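Side-chain contacts in GDNF family receptor alpha-3 (Homo sapiens, PDB 2GH0), which serves as a receptor for artemin, a growth factor supporting survival of sensory and sympathetic neurons, whose binding leads to autophosphorylation and activation of RET: residues 46-51 against 108-113; 65-70 against 152-157. One frame throughout, in Å; residues are numbered along the deposited sequence.

Interaction 1: residues 46-51 against 108-113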
loop_
_atom_site.group_PDB
_atom_site.type_symbol
_atom_site.label_atom_id
_atom_site.label_comp_id
_atom_site.label_asym_id
_atom_site.label_seq_id
_atom_site.Cartn_x
_atom_site.Cartn_y
_atom_site.Cartn_z
ATOM N N CYS C 46 -2.008 -10.278 34.634
ATOM C CA CYS C 46 -1.729 -11.736 34.440
ATOM C C CYS C 46 -2.737 -12.591 35.191
ATOM O O CYS C 46 -3.318 -13.550 34.664
ATOM C CB CYS C 46 -0.291 -12.014 34.875
ATOM S SG CYS C 46 0.144 -13.770 35.025
ATOM N N LEU C 47 -2.998 -12.220 36.442
ATOM C CA LEU C 47 -3.915 -13.000 37.285
ATOM C C LEU C 47 -5.317 -12.985 36.647
ATOM O O LEU C 47 -5.986 -13.993 36.603
ATOM C CB LEU C 47 -3.953 -12.341 38.690
ATOM C CG LEU C 47 -3.246 -12.922 39.887
ATOM C CD1 LEU C 47 -2.220 -14.070 39.642
ATOM C CD2 LEU C 47 -2.855 -11.771 40.925
ATOM N N ARG C 48 -5.756 -11.840 36.165
ATOM C CA ARG C 48 -7.080 -11.687 35.573
ATOM C C ARG C 48 -7.194 -12.526 34.270
ATOM O O ARG C 48 -8.221 -13.161 34.013
ATOM C CB ARG C 48 -7.326 -10.208 35.228
ATOM C CG ARG C 48 -8.668 -9.933 34.560
ATOM C CD ARG C 48 -9.820 -10.361 35.500
ATOM N NE ARG C 48 -10.394 -11.650 35.068
ATOM C CZ ARG C 48 -11.430 -12.257 35.646
ATOM N NH1 ARG C 48 -12.042 -11.721 36.709
ATOM N NH2 ARG C 48 -11.885 -13.379 35.133
ATOM N N GLN C 49 -6.128 -12.556 33.487
ATOM C CA GLN C 49 -6.135 -13.401 32.236
ATOM C C GLN C 49 -6.111 -14.894 32.550
ATOM O O GLN C 49 -6.682 -15.712 31.802
ATOM C CB GLN C 49 -4.986 -12.993 31.295
ATOM C CG GLN C 49 -5.147 -11.558 30.743
ATOM C CD GLN C 49 -6.495 -11.432 30.013
ATOM O OE1 GLN C 49 -6.774 -12.172 29.078
ATOM N NE2 GLN C 49 -7.350 -10.564 30.498
ATOM N N LEU C 50 -5.436 -15.283 33.629
ATOM C CA LEU C 50 -5.507 -16.677 34.135
ATOM C C LEU C 50 -6.932 -17.065 34.555
ATOM O O LEU C 50 -7.435 -18.160 34.192
ATOM C CB LEU C 50 -4.483 -16.915 35.289
ATOM C CG LEU C 50 -3.016 -17.028 34.825
ATOM C CD1 LEU C 50 -2.148 -16.939 36.034
ATOM C CD2 LEU C 50 -2.732 -18.374 34.107
ATOM N N LEU C 51 -7.587 -16.188 35.299
ATOM C CA LEU C 51 -8.944 -16.455 35.754
ATOM C C LEU C 51 -9.874 -16.644 34.568
ATOM O O LEU C 51 -10.691 -17.587 34.541
ATOM C CB LEU C 51 -9.449 -15.316 36.636
ATOM C CG LEU C 51 -8.936 -15.341 38.099
ATOM C CD1 LEU C 51 -9.256 -13.999 38.701
ATOM C CD2 LEU C 51 -9.561 -16.459 38.912
ATOM N N ASP C 108 -11.642 -10.359 49.220
ATOM C CA ASP C 108 -12.227 -10.263 47.853
ATOM C C ASP C 108 -13.320 -11.306 47.694
ATOM O O ASP C 108 -13.017 -12.506 47.783
ATOM C CB ASP C 108 -11.164 -10.580 46.775
ATOM C CG ASP C 108 -11.777 -10.714 45.360
ATOM O OD1 ASP C 108 -12.452 -9.787 44.881
ATOM O OD2 ASP C 108 -11.581 -11.765 44.725
ATOM N N PRO C 109 -14.567 -10.864 47.441
ATOM C CA PRO C 109 -15.650 -11.841 47.272
ATOM C C PRO C 109 -15.420 -13.020 46.287
ATOM O O PRO C 109 -15.820 -14.156 46.612
ATOM C CB PRO C 109 -16.808 -10.975 46.790
ATOM C CG PRO C 109 -16.543 -9.601 47.476
ATOM C CD PRO C 109 -15.058 -9.468 47.337
ATOM N N LEU C 110 -14.832 -12.768 45.099
ATOM C CA LEU C 110 -14.495 -13.863 44.151
ATOM C C LEU C 110 -13.576 -14.922 44.733
ATOM O O LEU C 110 -13.815 -16.145 44.571
ATOM C CB LEU C 110 -13.856 -13.323 42.853
ATOM C CG LEU C 110 -13.446 -14.357 41.774
ATOM C CD1 LEU C 110 -14.641 -15.185 41.391
ATOM C CD2 LEU C 110 -12.955 -13.661 40.492
ATOM N N CYS C 111 -12.457 -14.491 45.294
ATOM C CA CYS C 111 -11.508 -15.463 45.901
ATOM C C CYS C 111 -12.155 -16.248 47.027
ATOM O O CYS C 111 -12.025 -17.446 47.070
ATOM C CB CYS C 111 -10.246 -14.789 46.391
ATOM S SG CYS C 111 -9.026 -16.008 46.992
ATOM N N ARG C 112 -12.879 -15.573 47.944
ATOM C CA ARG C 112 -13.572 -16.337 49.001
ATOM C C ARG C 112 -14.460 -17.480 48.423
ATOM O O ARG C 112 -14.407 -18.648 48.872
ATOM C CB ARG C 112 -14.414 -15.407 49.908
ATOM C CG ARG C 112 -15.053 -16.259 51.046
ATOM C CD ARG C 112 -16.089 -15.505 51.812
ATOM N NE ARG C 112 -15.507 -14.465 52.642
ATOM C CZ ARG C 112 -15.016 -14.626 53.883
ATOM N NH1 ARG C 112 -14.943 -15.825 54.483
ATOM N NH2 ARG C 112 -14.546 -13.559 54.513
ATOM N N SER C 113 -15.267 -17.133 47.420
ATOM C CA SER C 113 -16.138 -18.092 46.737
ATOM C C SER C 113 -15.386 -19.273 46.065
ATOM O O SER C 113 -15.834 -20.429 46.133
ATOM C CB SER C 113 -16.999 -17.306 45.732
ATOM O OG SER C 113 -17.803 -18.139 44.911
#

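Interaction 2: residues 65-70 against 152-157. With NAG (2-acetamido-2-deoxy-beta-D-glucopyranose), chain E.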
loop_
_atom_site.group_PDB
_atom_site.type_symbol
_atom_site.label_atom_id
_atom_site.label_comp_id
_atom_site.label_asym_id
_atom_site.label_seq_id
_atom_site.Cartn_x
_atom_site.Cartn_y
_atom_site.Cartn_z
ATOM N N LEU C 65 -3.983 -29.016 29.439
ATOM C CA LEU C 65 -2.891 -28.045 29.405
ATOM C C LEU C 65 -2.061 -28.145 30.725
ATOM O O LEU C 65 -0.807 -28.160 30.766
ATOM C CB LEU C 65 -3.508 -26.639 29.285
ATOM C CG LEU C 65 -2.441 -25.529 29.243
ATOM C CD1 LEU C 65 -1.560 -25.649 27.990
ATOM C CD2 LEU C 65 -3.001 -24.093 29.399
ATOM N N LEU C 66 -2.777 -28.149 31.828
ATOM C CA LEU C 66 -2.090 -28.067 33.134
ATOM C C LEU C 66 -1.805 -29.393 33.792
ATOM O O LEU C 66 -0.694 -29.570 34.381
ATOM C CB LEU C 66 -2.954 -27.180 34.029
ATOM C CG LEU C 66 -2.302 -26.797 35.384
ATOM C CD1 LEU C 66 -0.986 -26.148 35.183
ATOM C CD2 LEU C 66 -3.274 -25.821 36.148
ATOM N N LEU C 67 -2.723 -30.361 33.676
ATOM C CA LEU C 67 -2.625 -31.668 34.390
ATOM C C LEU C 67 -2.066 -32.673 33.462
ATOM O O LEU C 67 -2.596 -33.745 33.288
ATOM C CB LEU C 67 -3.959 -32.138 34.992
ATOM C CG LEU C 67 -4.650 -31.075 35.873
ATOM C CD1 LEU C 67 -6.011 -31.500 36.462
ATOM C CD2 LEU C 67 -3.731 -30.566 36.984
ATOM N N CYS C 68 -0.908 -32.331 32.905
ATOM C CA CYS C 68 -0.331 -33.157 31.824
ATOM C C CYS C 68 0.721 -34.071 32.429
ATOM O O CYS C 68 1.447 -33.692 33.441
ATOM C CB CYS C 68 0.224 -32.264 30.691
ATOM S SG CYS C 68 1.373 -30.977 31.278
ATOM N N PRO C 69 0.792 -35.304 31.923
ATOM C CA PRO C 69 1.674 -36.290 32.538
ATOM C C PRO C 69 3.138 -36.186 32.056
ATOM O O PRO C 69 3.340 -35.891 30.889
ATOM C CB PRO C 69 1.064 -37.616 32.059
ATOM C CG PRO C 69 0.479 -37.313 30.748
ATOM C CD PRO C 69 0.036 -35.856 30.763
ATOM N N CYS C 70 4.124 -36.476 32.939
ATOM C CA CYS C 70 5.556 -36.416 32.640
ATOM C C CYS C 70 6.217 -37.686 33.134
ATOM O O CYS C 70 5.966 -38.111 34.265
ATOM C CB CYS C 70 6.241 -35.224 33.323
ATOM S SG CYS C 70 5.659 -33.597 32.685
ATOM N N PRO C 152 -2.751 -22.162 43.416
ATOM C CA PRO C 152 -1.924 -23.343 43.629
ATOM C C PRO C 152 -1.024 -23.681 42.424
ATOM O O PRO C 152 -1.323 -23.263 41.242
ATOM C CB PRO C 152 -2.983 -24.447 43.802
ATOM C CG PRO C 152 -4.088 -24.075 42.926
ATOM C CD PRO C 152 -4.092 -22.544 42.901
ATOM N N ASN C 153 0.055 -24.431 42.645
ATOM C CA ASN C 153 0.846 -24.823 41.455
ATOM C C ASN C 153 1.739 -26.016 41.775
ATOM O O ASN C 153 1.997 -26.285 42.929
ATOM C CB ASN C 153 1.761 -23.656 41.017
ATOM C CG ASN C 153 2.397 -23.885 39.615
ATOM O OD1 ASN C 153 1.759 -24.471 38.735
ATOM N ND2 ASN C 153 3.679 -23.431 39.434
ATOM N N PHE C 154 2.240 -26.697 40.749
ATOM C CA PHE C 154 3.213 -27.784 40.954
ATOM C C PHE C 154 4.478 -27.214 41.607
ATOM O O PHE C 154 4.936 -26.143 41.264
ATOM C CB PHE C 154 3.581 -28.454 39.619
ATOM C CG PHE C 154 2.386 -29.139 39.001
ATOM C CD1 PHE C 154 1.599 -28.490 38.068
ATOM C CD2 PHE C 154 2.001 -30.396 39.471
ATOM C CE1 PHE C 154 0.467 -29.106 37.549
ATOM C CE2 PHE C 154 0.878 -31.033 38.976
ATOM C CZ PHE C 154 0.117 -30.403 37.963
ATOM N N VAL C 155 5.097 -27.985 42.480
ATOM C CA VAL C 155 6.224 -27.462 43.234
ATOM C C VAL C 155 7.531 -27.970 42.637
ATOM O O VAL C 155 8.612 -27.395 42.909
ATOM C CB VAL C 155 6.125 -27.879 44.728
ATOM C CG1 VAL C 155 4.787 -27.414 45.329
ATOM C CG2 VAL C 155 6.266 -29.340 44.874
ATOM N N SER C 156 7.454 -29.032 41.849
ATOM C CA SER C 156 8.652 -29.718 41.388
ATOM C C SER C 156 8.665 -30.007 39.904
ATOM O O SER C 156 7.591 -30.139 39.299
ATOM C CB SER C 156 8.810 -31.077 42.154
ATOM O OG SER C 156 9.897 -31.834 41.664
ATOM N N ASN C 157 9.859 -30.166 39.334
ATOM C CA ASN C 157 9.950 -30.705 37.957
ATOM C C ASN C 157 10.144 -32.224 37.906
ATOM O O ASN C 157 10.275 -32.793 36.824
ATOM C CB ASN C 157 11.055 -30.017 37.140
ATOM C CG ASN C 157 12.353 -29.971 37.838
ATOM O OD1 ASN C 157 12.643 -30.808 38.738
ATOM N ND2 ASN C 157 13.174 -28.967 37.472
HETATM C C1 NAG E . 8.341 -33.224 45.141
HETATM C C2 NAG E . 8.351 -33.850 46.567
HETATM C C3 NAG E . 8.672 -32.781 47.590
HETATM C C4 NAG E . 9.929 -31.981 47.286
HETATM C C5 NAG E . 9.778 -31.522 45.839
HETATM C C6 NAG E . 10.898 -30.703 45.183
HETATM C C7 NAG E . 6.825 -35.667 47.303
HETATM C C8 NAG E . 5.431 -35.918 47.796
HETATM N N2 NAG E . 7.018 -34.402 46.909
HETATM O O3 NAG E . 8.714 -33.420 48.822
HETATM O O4 NAG E . 9.734 -30.842 48.099
HETATM O O5 NAG E . 9.634 -32.648 45.010
HETATM O O6 NAG E . 12.010 -31.418 45.501
HETATM O O7 NAG E . 7.711 -36.533 47.347
#

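Interaction 1: residues 46-51 against 108-113
The R48 guanidinium has CB of L51, one turn on in its own helix, over one face, 3.4 Å above the plane and offset toward the rim, while CD2 of L110 approaches it obliquely from the other helix. R48 NH1 and L110 CD2 are 4.3 Å apart. This is a sparse helix-helix contact in the mainly helical, disulfide-rich GDNF receptor fold: helix 43-56 belongs to the first GDNF/GAS1 domain and helix 109-121 to the second, and the two meet near the first turn of the latter. The apolar half is a single meeting of methyls, tip to tip, between L51 CD1 and L110 CD2 at 4.1 Å. L110 extends across because its CG stands anti to the backbone N (chi1 180°); the same CD2 methyl touches both the leucine and the arginine. The backbones remain well separated, with CA of L51 10.4 Å from CA of L110. T148, from a loop, touches both L51 and C111 and so bridges the two helices. R48 is exposed; its NE and NH2 are hydrogen-bonded just beyond the segment, and NH2 also makes a long, weak ion pair with E55. Disulfides C46-C36 and C111-C105 tie each segment to nearby chain. D108 is the N-cap of helix 109-121: its OD2 accepts from C111 N at 2.9 Å, a fairly straight bond (160°) that comes from 44° out of the carboxylate plane.

Interaction 2: residues 65-70 against 152-157
F154 pushes its ring against L66 and L67, where helix 59-66 ends and the chain runs on through C68 and C70, disulfide-bonded to C12 and C77. The tight part lies along one side of the ring. L66 O comes obliquely to F154 CE1 at 3.4 Å, and the L66 methyl CD1 adds an apolar touch to CE1 at 4.1 Å. The L66 and F154 side chains pass alongside one another, pointing opposite ways. Those of L67 and F154 run roughly perpendicular, and the L67 CD2 methyl meets the ring rim close to its plane, 4.0 Å from F154 CZ. The ring gets there because its CG is anti to the carbonyl carbon (chi1 -64°). L67 is the centre of an inverse gamma turn, in which C68 N makes a weak bond to L66 O, the same oxygen that lies near F154 CE1. R81 completes the cluster, forming a cation-pi pair with F154 and donating from NH1 to C68 O; M199 of helix 189-205 also touches F154. An alanine in place of F154 would probably open a gap beside L66 and L67 and leave R81 without its aromatic mate.

Beyond the ring the segment is looser. V155 and N157 are partly exposed, and S156 turns to the glycan carried by N159: its CB lies 3.4 Å from O5 of the N-acetylglucosamine, while OG is used by V158 N. F154 on the strand thus turns to the core, S156 in the loop after it to the sugar. Across the segments the contact is carbon on carbon, plus one carbonyl oxygen beside the ring, so it probably rests on shape and exclusion of water, with the R81 cation-pi pair adding an electrostatic term.

Interactions 1 and 2 each join the first GDNF/GAS1 domain to the second, from successive helices, 43-56 and 59-66. Along the chain their segments alternate. Their centres are 20 Å apart and their nearest atoms about 7 Å, so they do not touch. Interaction 2 is the deeper: its centre lies about 8 Å from the centre of the chain, against about 13 Å for that of interaction 1, and its touching residues are all buried. Two loops link them: T148 and M150 pack on C111 just ahead of strand 152-154, and I85 touches both L50 and N153. The glycan lies beside segment 152-157, and no other chain of the assembly touches either contact.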